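Side-chain contact in mandelate racemase/muconate lactonizing enzyme family protein (Roseovarius nubinhibens ISM, PDB 3U4F), which binds magnesium and probably acts as a hydro-lyase or racemase of the enolase superfamily, its active site lying in a TIM barrel: residues Arg153-Arg156 and Leu157-Ala160. Numbering follows the deposited sequence.
Sequences RMKR and LRDA
Arg153 hands its carbonyl oxygen to Leu157 N at 2.9 Å, the first of four i-to-i+4 bonds that link 153-156 to 157-160 in helix 147-161, the helix of a beta-alpha-beta unit of the barrel. Its guanidinium pairs instead with Glu150 and Glu337. Next comes Met154, a selenomethionine and the one buried residue here. Its O accepts from Arg158 N, while its side chain, bent at chi2 (-50°), brings SE to 4.0 Å from Leu157 CD1. The two apolar chains cross at an angle, and Met154 also touches Phe166 of strand 165-169 and Met192 of helix 184-196. Lys155 O accepts from Asp159 N at 3.1 Å. The stem of Lys155 passes the Arg158 guanidinium obliquely, CG 3.9 Å from NH2, yet the charged tips diverge, Lys155 NZ staying 6.4 Å from Arg158 NH2: the lysine reaches Glu152 and Glu195, the arginine bonds through NH1 to Met196 O. Arg156 closes the series by accepting from Ala160 N at 2.9 Å, and its own guanidinium turns back to Glu152. The polar link between the turns is thus backbone, the apolar one Met154 on Leu157; Arg153, Lys155 and Arg156 spend their charge on acids, and Glu152 and Glu195 at Lys155 NZ probably offset its like charge with Arg158, itself held by the Met196 carbonyl.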
loop_
_atom_site.group_PDB
_atom_site.type_symbol
_atom_site.label_atom_id
_atom_site.label_comp_id
_atom_site.label_asym_id
_atom_site.label_seq_id
_atom_site.Cartn_x
_atom_site.Cartn_y
_atom_site.Cartn_z
ATOM N N ARG A 153 16.548 33.156 4.678
ATOM C CA ARG A 153 17.294 32.155 3.905
ATOM C C ARG A 153 16.877 32.088 2.428
ATOM O O ARG A 153 17.737 31.877 1.558
ATOM C CB ARG A 153 17.277 30.772 4.567
ATOM C CG ARG A 153 15.936 30.011 4.536
ATOM C CD ARG A 153 16.231 28.496 4.677
ATOM N NE ARG A 153 15.026 27.680 4.831
ATOM C CZ ARG A 153 15.029 26.368 5.071
ATOM N NH1 ARG A 153 16.172 25.681 5.164
ATOM N NH2 ARG A 153 13.877 25.736 5.210
HETATM N N MSE A 154 15.590 32.279 2.126
HETATM C CA MSE A 154 15.175 32.317 0.714
HETATM C C MSE A 154 15.832 33.489 -0.021
HETATM O O MSE A 154 16.252 33.330 -1.164
HETATM C CB MSE A 154 13.659 32.367 0.535
HETATM C CG MSE A 154 12.915 31.120 0.984
HETATM SE SE MSE A 154 13.651 29.426 0.272
HETATM C CE MSE A 154 12.137 28.285 0.749
ATOM N N LYS A 155 15.927 34.654 0.628
ATOM C CA LYS A 155 16.682 35.774 0.031
ATOM C C LYS A 155 18.151 35.407 -0.217
ATOM O O LYS A 155 18.681 35.698 -1.289
ATOM C CB LYS A 155 16.571 37.063 0.862
ATOM C CG LYS A 155 15.171 37.643 0.854
ATOM C CD LYS A 155 15.097 39.020 1.481
ATOM C CE LYS A 155 14.937 38.906 2.966
ATOM N NZ LYS A 155 14.447 40.164 3.608
ATOM N N ARG A 156 18.809 34.769 0.745
ATOM C CA ARG A 156 20.191 34.314 0.514
ATOM C C ARG A 156 20.295 33.391 -0.695
ATOM O O ARG A 156 21.180 33.534 -1.547
ATOM C CB ARG A 156 20.758 33.591 1.730
ATOM C CG ARG A 156 20.600 34.320 3.057
ATOM C CD ARG A 156 21.358 35.646 3.095
ATOM N NE ARG A 156 20.566 36.701 3.746
ATOM C CZ ARG A 156 20.426 36.849 5.065
ATOM N NH1 ARG A 156 21.019 36.012 5.909
ATOM N NH2 ARG A 156 19.678 37.837 5.542
ATOM N N LEU A 157 19.384 32.421 -0.759
ATOM C CA LEU A 157 19.390 31.445 -1.843
ATOM C C LEU A 157 19.133 32.107 -3.187
ATOM O O LEU A 157 19.775 31.774 -4.195
ATOM C CB LEU A 157 18.377 30.320 -1.554
ATOM C CG LEU A 157 18.791 29.397 -0.394
ATOM C CD1 LEU A 157 17.584 28.648 0.158
ATOM C CD2 LEU A 157 19.895 28.420 -0.827
ATOM N N ARG A 158 18.216 33.066 -3.204
ATOM C CA ARG A 158 17.916 33.798 -4.421
ATOM C C ARG A 158 19.161 34.523 -4.973
ATOM O O ARG A 158 19.468 34.453 -6.156
ATOM C CB ARG A 158 16.793 34.813 -4.181
ATOM C CG ARG A 158 16.648 35.767 -5.374
ATOM C CD ARG A 158 15.418 36.626 -5.351
ATOM N NE ARG A 158 15.385 37.495 -4.180
ATOM C CZ ARG A 158 14.311 38.172 -3.800
ATOM N NH1 ARG A 158 13.177 38.070 -4.492
ATOM N NH2 ARG A 158 14.366 38.921 -2.719
ATOM N N ASP A 159 19.843 35.239 -4.094
ATOM C CA ASP A 159 21.045 35.992 -4.463
ATOM C C ASP A 159 22.180 35.079 -4.898
ATOM O O ASP A 159 22.907 35.405 -5.832
ATOM C CB ASP A 159 21.475 36.882 -3.296
ATOM C CG ASP A 159 20.493 38.031 -3.040
ATOM O OD1 ASP A 159 19.716 38.405 -3.953
ATOM O OD2 ASP A 159 20.512 38.567 -1.909
ATOM N N ALA A 160 22.297 33.924 -4.248
ATOM C CA ALA A 160 23.337 32.942 -4.558
ATOM C C ALA A 160 23.066 32.159 -5.836
ATOM O O ALA A 160 23.983 31.971 -6.648
ATOM C CB ALA A 160 23.550 31.983 -3.381
#